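PDB 6WPN: substrate-binding protein from Synechococcus sp., which is a putative sugar-binding protein that probably captures an oligosaccharide in the periplasm for uptake into the cell. Local coordinates for residues 105-110 against 302-307; 140-145 against 296-301; 183-188 against 239-244. One frame throughout, in Å; residues are numbered along the deposited sequence.

Interaction 1. Residues 105-110 against 302-307; sequences TDLTAL and LAVPRQ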
loop_
_atom_site.group_PDB
_atom_site.type_symbol
_atom_site.label_atom_id
_atom_site.label_comp_id
_atom_site.label_asym_id
_atom_site.label_seq_id
_atom_site.Cartn_x
_atom_site.Cartn_y
_atom_site.Cartn_z
ATOM N N THR A 105 13.788 -17.910 -4.116
ATOM C CA THR A 105 13.774 -19.046 -5.022
ATOM C C THR A 105 13.040 -18.676 -6.301
ATOM O O THR A 105 11.977 -18.051 -6.267
ATOM C CB THR A 105 13.088 -20.245 -4.367
ATOM O OG1 THR A 105 13.773 -20.596 -3.159
ATOM C CG2 THR A 105 13.082 -21.444 -5.307
ATOM N N ASP A 106 13.615 -19.055 -7.437
ATOM C CA ASP A 106 12.883 -18.982 -8.694
ATOM C C ASP A 106 11.824 -20.074 -8.688
ATOM O O ASP A 106 12.141 -21.260 -8.817
ATOM C CB ASP A 106 13.830 -19.131 -9.879
ATOM C CG ASP A 106 13.176 -18.764 -11.198
ATOM O OD1 ASP A 106 11.946 -18.544 -11.226
ATOM O OD2 ASP A 106 13.897 -18.683 -12.213
ATOM N N LEU A 107 10.565 -19.672 -8.519
ATOM C CA LEU A 107 9.480 -20.629 -8.348
ATOM C C LEU A 107 9.095 -21.315 -9.653
ATOM O O LEU A 107 8.456 -22.373 -9.614
ATOM C CB LEU A 107 8.263 -19.921 -7.743
ATOM C CG LEU A 107 8.545 -19.102 -6.479
ATOM C CD1 LEU A 107 7.308 -18.358 -6.031
ATOM C CD2 LEU A 107 9.062 -20.001 -5.367
ATOM N N THR A 108 9.472 -20.743 -10.800
ATOM C CA THR A 108 9.107 -21.323 -12.090
ATOM C C THR A 108 9.476 -22.801 -12.173
ATOM O O THR A 108 8.751 -23.597 -12.781
ATOM C CB THR A 108 9.776 -20.539 -13.222
ATOM O OG1 THR A 108 9.481 -19.144 -13.081
ATOM C CG2 THR A 108 9.277 -21.017 -14.573
ATOM N N ALA A 109 10.590 -23.193 -11.550
ATOM C CA ALA A 109 10.995 -24.594 -11.589
ATOM C C ALA A 109 10.037 -25.477 -10.795
ATOM O O ALA A 109 9.787 -26.627 -11.174
ATOM C CB ALA A 109 12.422 -24.743 -11.063
ATOM N N LEU A 110 9.494 -24.963 -9.690
ATOM C CA LEU A 110 8.635 -25.756 -8.821
ATOM C C LEU A 110 7.148 -25.525 -9.060
ATOM O O LEU A 110 6.332 -26.327 -8.591
ATOM C CB LEU A 110 8.954 -25.466 -7.350
ATOM C CG LEU A 110 10.316 -25.925 -6.829
ATOM C CD1 LEU A 110 10.463 -25.531 -5.375
ATOM C CD2 LEU A 110 10.492 -27.427 -7.003
ATOM N N LEU A 302 3.787 -13.612 -1.757
ATOM C CA LEU A 302 4.405 -14.632 -0.924
ATOM C C LEU A 302 5.622 -15.170 -1.659
ATOM O O LEU A 302 5.522 -15.528 -2.836
ATOM C CB LEU A 302 3.418 -15.760 -0.612
ATOM C CG LEU A 302 2.224 -15.338 0.243
ATOM C CD1 LEU A 302 1.331 -16.531 0.529
ATOM C CD2 LEU A 302 2.681 -14.666 1.535
ATOM N N ALA A 303 6.769 -15.214 -0.980
ATOM C CA ALA A 303 8.020 -15.636 -1.594
ATOM C C ALA A 303 8.651 -16.764 -0.786
ATOM O O ALA A 303 8.359 -16.948 0.399
ATOM C CB ALA A 303 9.003 -14.467 -1.725
ATOM N N VAL A 304 9.529 -17.516 -1.447
ATOM C CA VAL A 304 10.224 -18.646 -0.834
ATOM C C VAL A 304 11.725 -18.366 -0.801
ATOM O O VAL A 304 12.384 -18.380 -1.852
ATOM C CB VAL A 304 9.926 -19.953 -1.588
ATOM C CG1 VAL A 304 10.627 -21.132 -0.913
ATOM C CG2 VAL A 304 8.431 -20.187 -1.677
ATOM N N PRO A 305 12.306 -18.129 0.375
ATOM C CA PRO A 305 13.751 -17.868 0.452
ATOM C C PRO A 305 14.566 -19.020 -0.114
ATOM O O PRO A 305 14.192 -20.188 0.006
ATOM C CB PRO A 305 13.993 -17.694 1.954
ATOM C CG PRO A 305 12.668 -17.214 2.478
ATOM C CD PRO A 305 11.644 -17.965 1.680
ATOM N N ARG A 306 15.688 -18.678 -0.755
ATOM C CA ARG A 306 16.530 -19.710 -1.353
ATOM C C ARG A 306 17.125 -20.633 -0.300
ATOM O O ARG A 306 17.402 -21.803 -0.589
ATOM C CB ARG A 306 17.641 -19.078 -2.194
ATOM C CG ARG A 306 17.290 -18.913 -3.668
ATOM C CD ARG A 306 18.540 -18.768 -4.525
ATOM N NE ARG A 306 19.450 -19.893 -4.331
ATOM C CZ ARG A 306 20.603 -20.050 -4.975
ATOM N NH1 ARG A 306 21.000 -19.154 -5.868
ATOM N NH2 ARG A 306 21.360 -21.110 -4.725
ATOM N N GLN A 307 17.326 -20.138 0.923
ATOM C CA GLN A 307 17.828 -20.993 1.992
ATOM C C GLN A 307 16.814 -22.030 2.452
ATOM O O GLN A 307 17.189 -22.938 3.199
ATOM C CB GLN A 307 18.268 -20.153 3.193
ATOM C CG GLN A 307 19.720 -19.704 3.151
ATOM C CD GLN A 307 19.987 -18.656 2.090
ATOM O OE1 GLN A 307 19.101 -17.876 1.731
ATOM N NE2 GLN A 307 21.215 -18.632 1.581
#

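Interaction 2. Residues 140-145 against 296-301; sequences YLTVRL and NVALMT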
loop_
_atom_site.group_PDB
_atom_site.type_symbol
_atom_site.label_atom_id
_atom_site.label_comp_id
_atom_site.label_asym_id
_atom_site.label_seq_id
_atom_site.Cartn_x
_atom_site.Cartn_y
_atom_site.Cartn_z
ATOM N N TYR A 140 -3.016 -11.021 -1.917
ATOM C CA TYR A 140 -4.112 -10.069 -1.994
ATOM C C TYR A 140 -3.588 -8.681 -2.344
ATOM O O TYR A 140 -2.381 -8.436 -2.420
ATOM C CB TYR A 140 -4.890 -10.020 -0.678
ATOM C CG TYR A 140 -4.116 -9.438 0.480
ATOM C CD1 TYR A 140 -3.261 -10.225 1.235
ATOM C CD2 TYR A 140 -4.258 -8.102 0.830
ATOM C CE1 TYR A 140 -2.564 -9.697 2.302
ATOM C CE2 TYR A 140 -3.558 -7.564 1.897
ATOM C CZ TYR A 140 -2.718 -8.366 2.626
ATOM O OH TYR A 140 -2.028 -7.833 3.686
ATOM N N LEU A 141 -4.526 -7.765 -2.567
ATOM C CA LEU A 141 -4.179 -6.398 -2.918
ATOM C C LEU A 141 -5.269 -5.453 -2.430
ATOM O O LEU A 141 -6.422 -5.846 -2.230
ATOM C CB LEU A 141 -3.922 -6.265 -4.424
ATOM C CG LEU A 141 -5.091 -6.579 -5.346
ATOM C CD1 LEU A 141 -6.043 -5.420 -5.435
ATOM C CD2 LEU A 141 -4.540 -6.926 -6.726
ATOM N N THR A 142 -4.878 -4.199 -2.221
ATOM C CA THR A 142 -5.765 -3.162 -1.716
ATOM C C THR A 142 -5.720 -1.958 -2.637
ATOM O O THR A 142 -4.636 -1.522 -3.041
ATOM C CB THR A 142 -5.369 -2.700 -0.303
ATOM O OG1 THR A 142 -4.110 -2.023 -0.366
ATOM C CG2 THR A 142 -5.207 -3.870 0.633
ATOM N N VAL A 143 -6.892 -1.462 -3.007
ATOM C CA VAL A 143 -7.035 -0.172 -3.669
ATOM C C VAL A 143 -7.626 0.778 -2.637
ATOM O O VAL A 143 -8.787 0.624 -2.237
ATOM C CB VAL A 143 -7.918 -0.264 -4.919
ATOM C CG1 VAL A 143 -8.055 1.101 -5.565
ATOM C CG2 VAL A 143 -7.338 -1.277 -5.897
ATOM N N ARG A 144 -6.844 1.759 -2.201
ATOM C CA ARG A 144 -7.317 2.710 -1.204
ATOM C C ARG A 144 -8.205 3.773 -1.839
ATOM O O ARG A 144 -7.928 4.266 -2.937
ATOM C CB ARG A 144 -6.149 3.359 -0.464
ATOM C CG ARG A 144 -5.290 4.270 -1.294
ATOM C CD ARG A 144 -4.227 4.924 -0.436
ATOM N NE ARG A 144 -3.317 5.707 -1.259
ATOM C CZ ARG A 144 -2.169 5.246 -1.745
ATOM N NH1 ARG A 144 -1.781 4.005 -1.474
ATOM N NH2 ARG A 144 -1.402 6.029 -2.494
ATOM N N LEU A 145 -9.298 4.095 -1.160
ATOM C CA LEU A 145 -10.247 5.090 -1.627
ATOM C C LEU A 145 -10.065 6.400 -0.864
ATOM O O LEU A 145 -9.198 6.539 0.001
ATOM C CB LEU A 145 -11.673 4.565 -1.471
ATOM C CG LEU A 145 -11.938 3.162 -2.020
ATOM C CD1 LEU A 145 -13.294 2.673 -1.554
ATOM C CD2 LEU A 145 -11.841 3.140 -3.536
ATOM N N ASN A 296 -3.313 3.936 -7.305
ATOM C CA ASN A 296 -2.314 3.031 -6.766
ATOM C C ASN A 296 -2.961 1.774 -6.210
ATOM O O ASN A 296 -4.056 1.821 -5.644
ATOM C CB ASN A 296 -1.511 3.712 -5.660
ATOM C CG ASN A 296 -0.302 2.914 -5.258
ATOM O OD1 ASN A 296 0.614 2.703 -6.052
ATOM N ND2 ASN A 296 -0.301 2.441 -4.019
ATOM N N VAL A 297 -2.272 0.648 -6.370
ATOM C CA VAL A 297 -2.713 -0.618 -5.802
ATOM C C VAL A 297 -1.542 -1.218 -5.034
ATOM O O VAL A 297 -0.431 -1.335 -5.564
ATOM C CB VAL A 297 -3.235 -1.589 -6.884
ATOM C CG1 VAL A 297 -2.223 -1.770 -8.001
ATOM C CG2 VAL A 297 -3.603 -2.929 -6.263
ATOM N N ALA A 298 -1.793 -1.576 -3.781
ATOM C CA ALA A 298 -0.795 -2.184 -2.909
ATOM C C ALA A 298 -0.811 -3.693 -3.106
ATOM O O ALA A 298 -1.789 -4.359 -2.752
ATOM C CB ALA A 298 -1.064 -1.821 -1.451
ATOM N N LEU A 299 0.268 -4.234 -3.658
ATOM C CA LEU A 299 0.348 -5.660 -3.942
ATOM C C LEU A 299 1.034 -6.397 -2.798
ATOM O O LEU A 299 2.115 -6.001 -2.352
ATOM C CB LEU A 299 1.094 -5.897 -5.256
ATOM C CG LEU A 299 1.488 -7.339 -5.582
ATOM C CD1 LEU A 299 0.306 -8.286 -5.468
ATOM C CD2 LEU A 299 2.103 -7.414 -6.975
HETATM N N MSE A 300 0.401 -7.467 -2.327
HETATM C CA MSE A 300 0.996 -8.351 -1.332
HETATM C C MSE A 300 1.303 -9.707 -1.955
HETATM O O MSE A 300 0.445 -10.301 -2.606
HETATM C CB MSE A 300 0.063 -8.519 -0.134
HETATM C CG MSE A 300 -0.308 -7.211 0.526
HETATM SE SE MSE A 300 1.265 -6.211 1.086
HETATM C CE MSE A 300 1.970 -7.452 2.412
ATOM N N THR A 301 2.527 -10.196 -1.762
ATOM C CA THR A 301 2.970 -11.437 -2.382
ATOM C C THR A 301 3.545 -12.376 -1.332
ATOM O O THR A 301 3.756 -12.008 -0.173
ATOM C CB THR A 301 4.023 -11.190 -3.470
ATOM O OG1 THR A 301 5.183 -10.587 -2.884
ATOM C CG2 THR A 301 3.472 -10.272 -4.548
#

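Interaction 3. Residues 183-188 against 239-244; sequences GLFVTV and REVVSQ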
loop_
_atom_site.group_PDB
_atom_site.type_symbol
_atom_site.label_atom_id
_atom_site.label_comp_id
_atom_site.label_asym_id
_atom_site.label_seq_id
_atom_site.Cartn_x
_atom_site.Cartn_y
_atom_site.Cartn_z
ATOM N N GLY A 183 -8.004 19.504 5.175
ATOM C CA GLY A 183 -8.551 18.820 4.018
ATOM C C GLY A 183 -7.971 17.443 3.779
ATOM O O GLY A 183 -8.671 16.557 3.277
ATOM N N LEU A 184 -6.695 17.242 4.102
ATOM C CA LEU A 184 -6.050 15.954 3.877
ATOM C C LEU A 184 -4.832 15.838 4.787
ATOM O O LEU A 184 -4.436 16.793 5.458
ATOM C CB LEU A 184 -5.658 15.773 2.405
ATOM C CG LEU A 184 -4.447 16.559 1.908
ATOM C CD1 LEU A 184 -3.965 15.990 0.581
ATOM C CD2 LEU A 184 -4.769 18.052 1.775
ATOM N N PHE A 185 -4.242 14.643 4.794
ATOM C CA PHE A 185 -3.116 14.332 5.672
ATOM C C PHE A 185 -2.227 13.345 4.931
ATOM O O PHE A 185 -2.587 12.173 4.802
ATOM C CB PHE A 185 -3.604 13.734 6.996
ATOM C CG PHE A 185 -2.526 13.549 8.032
ATOM C CD1 PHE A 185 -1.531 12.595 7.875
ATOM C CD2 PHE A 185 -2.537 14.307 9.190
ATOM C CE1 PHE A 185 -0.553 12.425 8.831
ATOM C CE2 PHE A 185 -1.563 14.139 10.155
ATOM C CZ PHE A 185 -0.566 13.198 9.977
ATOM N N VAL A 186 -1.077 13.798 4.445
ATOM C CA VAL A 186 -0.103 12.912 3.818
ATOM C C VAL A 186 1.196 13.028 4.602
ATOM O O VAL A 186 1.777 14.115 4.698
ATOM C CB VAL A 186 0.104 13.242 2.333
ATOM C CG1 VAL A 186 1.143 12.315 1.727
ATOM C CG2 VAL A 186 -1.215 13.137 1.581
ATOM N N THR A 187 1.643 11.912 5.171
ATOM C CA THR A 187 2.803 11.929 6.043
ATOM C C THR A 187 4.091 12.065 5.236
ATOM O O THR A 187 4.199 11.589 4.102
ATOM C CB THR A 187 2.857 10.663 6.902
ATOM O OG1 THR A 187 3.930 10.776 7.845
ATOM C CG2 THR A 187 3.077 9.421 6.037
ATOM N N VAL A 188 5.068 12.739 5.836
ATOM C CA VAL A 188 6.402 12.869 5.270
ATOM C C VAL A 188 7.450 12.288 6.226
ATOM O O VAL A 188 8.632 12.612 6.150
ATOM C CB VAL A 188 6.684 14.337 4.877
ATOM C CG1 VAL A 188 6.791 15.226 6.092
ATOM C CG2 VAL A 188 7.910 14.475 3.978
ATOM N N ARG A 239 0.220 20.308 11.092
ATOM C CA ARG A 239 1.639 20.508 11.354
ATOM C C ARG A 239 2.357 19.194 11.629
ATOM O O ARG A 239 3.560 19.083 11.371
ATOM C CB ARG A 239 1.840 21.460 12.530
ATOM C CG ARG A 239 1.570 22.912 12.225
ATOM C CD ARG A 239 1.788 23.724 13.482
ATOM N NE ARG A 239 1.564 25.151 13.293
ATOM C CZ ARG A 239 1.503 26.029 14.289
ATOM N NH1 ARG A 239 1.299 27.315 14.033
ATOM N NH2 ARG A 239 1.640 25.616 15.543
ATOM N N GLU A 240 1.638 18.177 12.104
ATOM C CA GLU A 240 2.271 16.930 12.499
ATOM C C GLU A 240 2.450 15.959 11.341
ATOM O O GLU A 240 2.798 14.798 11.580
ATOM C CB GLU A 240 1.477 16.256 13.625
ATOM C CG GLU A 240 0.051 15.846 13.260
ATOM C CD GLU A 240 -0.993 16.870 13.687
ATOM O OE1 GLU A 240 -0.667 18.077 13.739
ATOM O OE2 GLU A 240 -2.139 16.459 13.986
ATOM N N VAL A 241 2.242 16.401 10.097
ATOM C CA VAL A 241 2.568 15.524 8.979
ATOM C C VAL A 241 4.070 15.303 8.885
ATOM O O VAL A 241 4.507 14.268 8.371
ATOM C CB VAL A 241 2.029 16.069 7.640
ATOM C CG1 VAL A 241 0.501 16.108 7.635
ATOM C CG2 VAL A 241 2.603 17.435 7.348
ATOM N N VAL A 242 4.877 16.236 9.406
ATOM C CA VAL A 242 6.328 16.070 9.393
ATOM C C VAL A 242 6.821 15.160 10.502
ATOM O O VAL A 242 8.012 14.822 10.528
ATOM C CB VAL A 242 7.069 17.418 9.496
ATOM C CG1 VAL A 242 6.731 18.310 8.301
ATOM C CG2 VAL A 242 6.745 18.113 10.813
ATOM N N SER A 243 5.953 14.758 11.425
ATOM C CA SER A 243 6.401 13.977 12.564
ATOM C C SER A 243 5.537 12.764 12.887
ATOM O O SER A 243 5.979 11.921 13.677
ATOM C CB SER A 243 6.501 14.869 13.809
ATOM O OG SER A 243 5.227 15.327 14.193
ATOM N N GLN A 244 4.345 12.634 12.312
ATOM C CA GLN A 244 3.450 11.522 12.608
ATOM C C GLN A 244 2.929 10.920 11.309
ATOM O O GLN A 244 2.823 11.604 10.285
ATOM C CB GLN A 244 2.269 11.971 13.499
ATOM C CG GLN A 244 2.678 12.324 14.928
ATOM C CD GLN A 244 1.518 12.784 15.791
ATOM O OE1 GLN A 244 0.674 13.569 15.360
ATOM N NE2 GLN A 244 1.474 12.300 17.020
#

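Interaction 1. Residues 105-110 against 302-307
The peptide carbonyl of Val304 is the flat group on which the contact turns, and Thr105 meets it in two ways. Its backbone N approaches nearly along the C=O axis, 2.7 Å from Val304 O with an N-H...O angle of 166°. The hydroxyl comes in above the carbonyl plane, 50° out of it, and Thr105 OG1 stands 2.9 Å from Val304 O. Two donors of a single residue thus grip one oxygen. The first torsion of Thr105 (chi1 -59°) makes this possible, since it sets OG1 beside the backbone N; threonine suits the place because its short side chain keeps the hydroxyl next to its own N-H, where both can reach one carbonyl oxygen. The CG methylene of Arg306 lies alongside the Thr105 backbone, 3.8 Å from Thr105 CA. Next to these two bonds Leu107 and Val304 cross obliquely, with Leu107 CD2 3.7 Å from Val304 CG2. Ala314 and Val315 of helix 311-321 join these two branched side chains in an apolar layer. The turn that carries Leu107 is shaped by Asp106, whose OD1 receives Thr108 OG1 on its syn side and also the backbone N of Gln134. The arrangement is consistent with one lobe of a periplasmic binding protein, where strand 295-303, antiparallel to strand 87-90, leaves the sheet and its exit is held by the loop after helix 92-99.

Interaction 2. Residues 140-145 against 296-301
Met300, present as selenomethionine, runs alongside Tyr140. Its CB sits 3.3 Å from Tyr140 O and also faces CE1 of the ring. The next atom comes nearest to the ring: Met300 CG is 3.4 Å from Tyr140 CZ, over one face but offset toward the rim, a CH-pi contact 23° off the ring normal. From there the chain bends at chi2 and chi3; SE sits oblique to the ring, 5.4 Å from the centroid of Tyr140, a Met-aromatic contact, and the terminal CE follows beyond it. Tyr140 reaches its neighbour because chi1 of 68° holds CG between its own N and carbonyl carbon; Phe330 meets the same ring. The two strands run antiparallel, with Met300 N bonded to Tyr140 O while Thr142 and Ala298 form a hydrogen-bonded pair, Ala298 N lying 2.9 Å from Thr142 O. Strands 137-149 and 295-303 run side by side through the middle of the chain, consistent with the crossing strands that join the two lobes of a periplasmic binding protein. On the face bearing Thr142, the small Ala298 admits a close neighbour, its CB being 3.2 Å from Thr142 OG1. The other face is apolar: Leu141 CD1 rests 3.6 Å from Val297 CG2, and Val123 touches Leu141 and Leu299. Farther along, Arg144 NH1 passes 3.3 Å from Asn296 ND2, two donors with no bond between them, the guanidinium and amide planes 42° apart. Each looks elsewhere for a partner: Arg144 forms a salt bridge with Glu198, and Asn296 OD1 accepts the backbone N of Leu381.

Interaction 3. Residues 183-188 against 239-244
A nearly straight backbone bond, Val188 N to Val241 O at 3.0 Å and 173°, fastens the irregular segment 183-188 to the 3-10 turn of 239-241. A second bond uses a side chain: Thr187 OG1 gives its proton to Gln244 O at 2.8 Å, from above the carbonyl plane. With its hydroxyl also accepting Val189 N, Thr187 ties its own loop to the other one, a task for which a short hydroxyl residue is well suited. Phe185 and Val241 overlap while running opposite ways. Val241 CG1 stands almost exactly over the centre of the Phe185 ring, 3.7 Å from the centroid and 6° off the normal, a classic CH-pi contact. At the ring edge lie Glu240 CG, 3.9 Å from Phe185 CE2, and Gln244 O. This joins two loops, probably of the other lobe of the binding-protein fold, those leading into helices 195-202 and 246-254, and Ala249 and Leu252 of the latter helix also touch the ring. With an alanine here in place of Phe185, Val241 CG1 would probably lose the aromatic face it packs on and a gap would open toward helix 246-254. The carboxylate of Glu240 goes to a salt bridge with Arg248. Farther along, packing is tight: Val188 CG1 is 3.4 Å from Val242 CA, and Tyr396 and Leu399 of helix 388-403 touch Val188 as well.

How the interactions relate
Interactions 1 and 2 share strand 295-303 and one sheet, yet their centres lie about 22 Å apart. Interaction 2 sits about 5 Å from the centre of the chain and is the one made by regular strand pairing; though central, it is only partly buried, which accords with its mixture of polar, aromatic and apolar side chains. Interaction 1 lies where a strand runs into a loop and interaction 3 between two loops; both are buried, on opposite sides of the chain's centre and about 39 Å apart between centres. Each uses a threonine hydroxyl on a backbone carbonyl, but beside purely aliphatic packing in interaction 1 and an aromatic face in interaction 3. Along the chain, interaction 3 is nested within interaction 2, and that within interaction 1.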